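Local atomic coordinates of ancylostoma secreted protein 1 (Necator americanus, PDB entry 3NT8), a protein that belongs to the cysteine-rich secretory (CAP) family, carries two CAP domains and is probably associated with the transition of infective hookworm larvae to parasitism. Residues 54-57 / 62-65; 294-299 / 304-309. One frame throughout, in Å; residues are numbered along the deposited sequence.

Contact 1: residues 54-57 / 62-65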
loop_
_atom_site.group_PDB
_atom_site.type_symbol
_atom_site.label_atom_id
_atom_site.label_comp_id
_atom_site.label_asym_id
_atom_site.label_seq_id
_atom_site.Cartn_x
_atom_site.Cartn_y
_atom_site.Cartn_z
ATOM N N GLY A 54 15.015 15.067 -7.235
ATOM C CA GLY A 54 16.222 14.810 -6.457
ATOM C C GLY A 54 16.823 16.084 -5.894
ATOM O O GLY A 54 18.023 16.134 -5.691
ATOM N N LEU A 55 15.981 17.116 -5.680
ATOM C CA LEU A 55 16.437 18.438 -5.284
ATOM C C LEU A 55 16.212 18.775 -3.800
ATOM O O LEU A 55 16.664 19.822 -3.344
ATOM C CB LEU A 55 15.753 19.502 -6.138
ATOM C CG LEU A 55 16.069 19.524 -7.635
ATOM C CD1 LEU A 55 15.026 20.400 -8.275
ATOM C CD2 LEU A 55 17.504 20.043 -7.954
ATOM N N GLU A 56 15.551 17.886 -3.062
ATOM C CA GLU A 56 15.135 18.179 -1.712
ATOM C C GLU A 56 16.194 17.714 -0.712
ATOM O O GLU A 56 16.689 16.547 -0.743
ATOM C CB GLU A 56 13.788 17.492 -1.459
ATOM C CG GLU A 56 13.090 17.813 -0.161
ATOM C CD GLU A 56 12.655 19.266 -0.049
ATOM O OE1 GLU A 56 12.171 19.846 -1.016
ATOM O OE2 GLU A 56 12.805 19.816 1.037
ATOM N N ASP A 57 16.489 18.627 0.204
ATOM C CA ASP A 57 17.425 18.391 1.250
ATOM C C ASP A 57 17.008 17.291 2.183
ATOM O O ASP A 57 15.810 17.138 2.530
ATOM C CB ASP A 57 17.706 19.679 2.038
ATOM C CG ASP A 57 18.586 20.619 1.276
ATOM O OD1 ASP A 57 19.017 20.294 0.113
ATOM O OD2 ASP A 57 18.826 21.694 1.818
ATOM N N LYS A 62 21.077 14.910 -0.255
ATOM C CA LYS A 62 19.788 15.037 -0.909
ATOM C C LYS A 62 18.981 13.774 -0.811
ATOM O O LYS A 62 19.536 12.643 -0.909
ATOM C CB LYS A 62 19.942 15.374 -2.407
ATOM C CG LYS A 62 20.593 16.703 -2.712
ATOM C CD LYS A 62 19.641 17.867 -2.388
ATOM C CE LYS A 62 20.331 19.166 -2.739
ATOM N NZ LYS A 62 19.444 20.257 -2.461
ATOM N N LEU A 63 17.652 13.939 -0.704
ATOM C CA LEU A 63 16.758 12.802 -0.832
ATOM C C LEU A 63 16.864 12.178 -2.179
ATOM O O LEU A 63 17.033 12.891 -3.181
ATOM C CB LEU A 63 15.304 13.229 -0.610
ATOM C CG LEU A 63 14.987 13.681 0.815
ATOM C CD1 LEU A 63 13.595 14.308 0.916
ATOM C CD2 LEU A 63 15.118 12.515 1.789
ATOM N N ASN A 64 16.667 10.858 -2.243
ATOM C CA ASN A 64 16.594 10.193 -3.533
ATOM C C ASN A 64 15.497 10.740 -4.452
ATOM O O ASN A 64 14.402 11.001 -3.984
ATOM C CB ASN A 64 16.345 8.682 -3.351
ATOM C CG ASN A 64 17.509 7.977 -2.741
ATOM O OD1 ASN A 64 18.644 8.202 -3.172
ATOM N ND2 ASN A 64 17.249 7.124 -1.691
ATOM N N PRO A 65 15.771 10.854 -5.776
ATOM C CA PRO A 65 14.735 11.176 -6.782
ATOM C C PRO A 65 13.645 10.111 -6.849
ATOM O O PRO A 65 13.886 8.968 -6.456
ATOM C CB PRO A 65 15.509 11.137 -8.099
ATOM C CG PRO A 65 16.699 10.251 -7.825
ATOM C CD PRO A 65 17.089 10.709 -6.425
HETATM O O HOH W 1 15.136 14.897 -3.527
#
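Residues 54-57 and 62-65 run alongside each other in roughly opposite directions, 151° apart, with Asp57 and Lys62 joined by a single backbone bridge. Leu63 N donates a hydrogen bond to Glu56 O at 2.8 Å. One water extends this pairing: it accepts from Glu56 N and donates to Leu63 O. At the other end Gly54 leaves helix 34-52 through a Schellman motif, and Gly54 N lies 3.9 Å from Pro65 CA.

Lys62 carries most of the side-chain contact. Its chain bends at chi2 (-72°) and is then fully extended, which brings the ammonium group back across residues 55-57. There Lys62 NZ donates a hydrogen bond to Leu55 O at 2.9 Å, from above the carbonyl plane. Lys62 NZ also forms a salt bridge to Asp57 OD1 at 2.6 Å. Two acceptors thus grip one ammonium group at the protein surface.

Glu56 and Leu63 lie side by side and point the same way, with Glu56 CG 3.7 Å from Leu63 CD1. The Glu56 carboxylate leads away from residues 62-65. Glu56 OE2 accepts a hydrogen bond from Trp127 NE1, and Glu56 OE1 forms a salt bridge with Arg50.

The buried Leu63 side chain also touches Val135 and Trp189. The loop follows helix 34-52 and leads into strand 66-67. Glu56 ties it back to that helix and to the end of helix 119-127.

Contact 2: residues 294-299 / 304-309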
loop_
_atom_site.group_PDB
_atom_site.type_symbol
_atom_site.label_atom_id
_atom_site.label_comp_id
_atom_site.label_asym_id
_atom_site.label_seq_id
_atom_site.Cartn_x
_atom_site.Cartn_y
_atom_site.Cartn_z
ATOM N N GLN A 294 -9.262 -13.051 12.337
ATOM C CA GLN A 294 -8.593 -14.266 12.767
ATOM C C GLN A 294 -8.656 -15.229 11.597
ATOM O O GLN A 294 -9.323 -14.954 10.593
ATOM C CB GLN A 294 -9.255 -14.868 14.051
ATOM C CG GLN A 294 -10.781 -15.000 13.978
ATOM C CD GLN A 294 -11.426 -15.838 15.089
ATOM O OE1 GLN A 294 -10.930 -15.914 16.218
ATOM N NE2 GLN A 294 -12.560 -16.445 14.767
ATOM N N HIS A 295 -7.965 -16.353 11.702
ATOM C CA HIS A 295 -8.135 -17.397 10.684
ATOM C C HIS A 295 -9.485 -18.038 10.749
ATOM O O HIS A 295 -10.015 -18.233 11.851
ATOM C CB HIS A 295 -7.084 -18.451 10.832
ATOM C CG HIS A 295 -5.816 -18.067 10.159
ATOM N ND1 HIS A 295 -5.705 -18.019 8.781
ATOM C CD2 HIS A 295 -4.623 -17.668 10.658
ATOM C CE1 HIS A 295 -4.485 -17.636 8.467
ATOM N NE2 HIS A 295 -3.812 -17.407 9.585
ATOM N N SER A 296 -10.050 -18.354 9.591
ATOM C CA SER A 296 -11.115 -19.321 9.533
ATOM C C SER A 296 -10.618 -20.719 9.934
ATOM O O SER A 296 -9.424 -21.068 9.812
ATOM C CB SER A 296 -11.693 -19.398 8.135
ATOM O OG SER A 296 -10.681 -19.765 7.189
ATOM N N HIS A 297 -11.548 -21.529 10.397
ATOM C CA HIS A 297 -11.216 -22.922 10.659
ATOM C C HIS A 297 -10.917 -23.606 9.309
ATOM O O HIS A 297 -11.536 -23.290 8.283
ATOM C CB HIS A 297 -12.374 -23.613 11.395
ATOM C CG HIS A 297 -11.986 -24.915 12.046
ATOM N ND1 HIS A 297 -11.920 -26.096 11.349
ATOM C CD2 HIS A 297 -11.649 -25.211 13.325
ATOM C CE1 HIS A 297 -11.557 -27.072 12.168
ATOM N NE2 HIS A 297 -11.399 -26.565 13.373
ATOM N N GLY A 298 -9.955 -24.521 9.322
ATOM C CA GLY A 298 -9.534 -25.216 8.132
ATOM C C GLY A 298 -10.627 -26.031 7.473
ATOM O O GLY A 298 -10.525 -26.333 6.262
ATOM N N GLU A 299 -11.629 -26.434 8.258
ATOM C CA GLU A 299 -12.763 -27.207 7.709
ATOM C C GLU A 299 -13.753 -26.290 7.011
ATOM O O GLU A 299 -14.489 -26.716 6.138
ATOM C CB GLU A 299 -13.420 -28.078 8.784
ATOM C CG GLU A 299 -12.495 -29.311 9.126
ATOM C CD GLU A 299 -12.991 -30.132 10.275
ATOM O OE1 GLU A 299 -12.240 -30.225 11.310
ATOM O OE2 GLU A 299 -14.118 -30.683 10.137
ATOM N N LEU A 304 -7.555 -25.684 1.765
ATOM C CA LEU A 304 -7.178 -24.326 1.346
ATOM C C LEU A 304 -6.309 -23.700 2.399
ATOM O O LEU A 304 -6.577 -23.826 3.597
ATOM C CB LEU A 304 -8.431 -23.480 1.152
ATOM C CG LEU A 304 -9.325 -23.831 -0.061
ATOM C CD1 LEU A 304 -10.658 -23.034 -0.086
ATOM C CD2 LEU A 304 -8.672 -23.589 -1.319
ATOM N N GLY A 305 -5.272 -23.015 1.951
ATOM C CA GLY A 305 -4.426 -22.151 2.819
ATOM C C GLY A 305 -5.056 -20.751 2.946
ATOM O O GLY A 305 -6.021 -20.474 2.263
ATOM N N GLU A 306 -4.505 -19.879 3.789
ATOM C CA GLU A 306 -5.179 -18.605 4.105
ATOM C C GLU A 306 -4.211 -17.566 4.599
ATOM O O GLU A 306 -3.338 -17.847 5.458
ATOM C CB GLU A 306 -6.272 -18.773 5.166
ATOM C CG GLU A 306 -7.189 -17.526 5.315
ATOM C CD GLU A 306 -8.343 -17.737 6.248
ATOM O OE1 GLU A 306 -8.076 -17.938 7.453
ATOM O OE2 GLU A 306 -9.490 -17.626 5.822
ATOM N N ASN A 307 -4.370 -16.373 4.051
ATOM C CA ASN A 307 -3.657 -15.173 4.533
ATOM C C ASN A 307 -4.626 -14.077 4.949
ATOM O O ASN A 307 -5.560 -13.838 4.245
ATOM C CB ASN A 307 -2.662 -14.650 3.497
ATOM C CG ASN A 307 -1.332 -15.426 3.496
ATOM O OD1 ASN A 307 -1.015 -16.123 4.439
ATOM N ND2 ASN A 307 -0.544 -15.272 2.422
ATOM N N ILE A 308 -4.432 -13.459 6.125
ATOM C CA ILE A 308 -5.333 -12.389 6.547
ATOM C C ILE A 308 -4.601 -11.073 6.720
ATOM O O ILE A 308 -3.390 -11.029 6.941
ATOM C CB ILE A 308 -6.132 -12.703 7.854
ATOM C CG1 ILE A 308 -5.163 -13.064 8.984
ATOM C CG2 ILE A 308 -7.137 -13.802 7.591
ATOM C CD1 ILE A 308 -5.820 -13.091 10.362
ATOM N N TYR A 309 -5.360 -10.001 6.623
ATOM C CA TYR A 309 -4.833 -8.634 6.727
ATOM C C TYR A 309 -5.916 -7.680 7.286
ATOM O O TYR A 309 -7.071 -7.771 6.867
ATOM C CB TYR A 309 -4.461 -8.163 5.329
ATOM C CG TYR A 309 -4.360 -6.660 5.124
ATOM C CD1 TYR A 309 -3.183 -5.988 5.383
ATOM C CD2 TYR A 309 -5.443 -5.938 4.617
ATOM C CE1 TYR A 309 -3.063 -4.647 5.186
ATOM C CE2 TYR A 309 -5.364 -4.581 4.429
ATOM C CZ TYR A 309 -4.151 -3.932 4.704
ATOM O OH TYR A 309 -4.057 -2.559 4.496
#
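With chi1 at -168° and the chain extended beyond CG, Glu306 carries its carboxylate from strand 305-311 to His295 and Ser296. The His295 ring turns to meet it, with CG beside the backbone N. The result is a His-carboxylate hydrogen bond in the second CAP domain. It joins the edge strand of the four-stranded sheet to the loop that follows helix 278-288.

His295 ND1 donates to Glu306 OE1 at 2.7 Å, with an N-H...O angle of 150°. OE1 receives this bond on its anti lone pair and sits somewhat out of the ring plane. The ring and carboxylate planes are only 21° apart. The backbone N of Ser296 donates to Glu306 OE1 as well, at 2.9 Å, on the syn lone pair. Two donors on distinct lone pairs should fix the rotation of the carboxylate.

Ser296 OG donates to Glu306 OE2 at 2.8 Å, from above the carboxylate plane. Gln386 NE2 on strand 381-388 is another partner of OE2. Arg301 NE bonds to Ser296 OG and makes a long, weak ion pair with Glu306 OE1. Glu306 and Ser296 are buried, and both touch His287 of helix 278-288, whereas His295 is exposed.

Two residues along the strand, Ile308 projects from the same face as Glu306. It adds an apolar contact against the backbone of Gln294 and His295. Gln294 O is itself held by His287 NE2. The end of the isoleucine chain makes the closest approach here: Ile308 CD1 lies 3.8 Å from Gln294 C.

In the fold
Contact 1 belongs to the first CAP domain and contact 2 to the second. They lie in series along the chain and on opposite sides of its centre. Their centres are 43 Å apart, and their nearest atoms are about 24 Å apart, so they do not touch. Each joins two nearby parts of the chain, with four residues between its segments. Contact 1 lies at the surface and contact 2 is partly buried. The beta sheets of the two halves share the strand order 1-3-4-2. Strand 305-311, which carries one side of contact 2, has its equivalent edge position in the first half filled by strand 100-107.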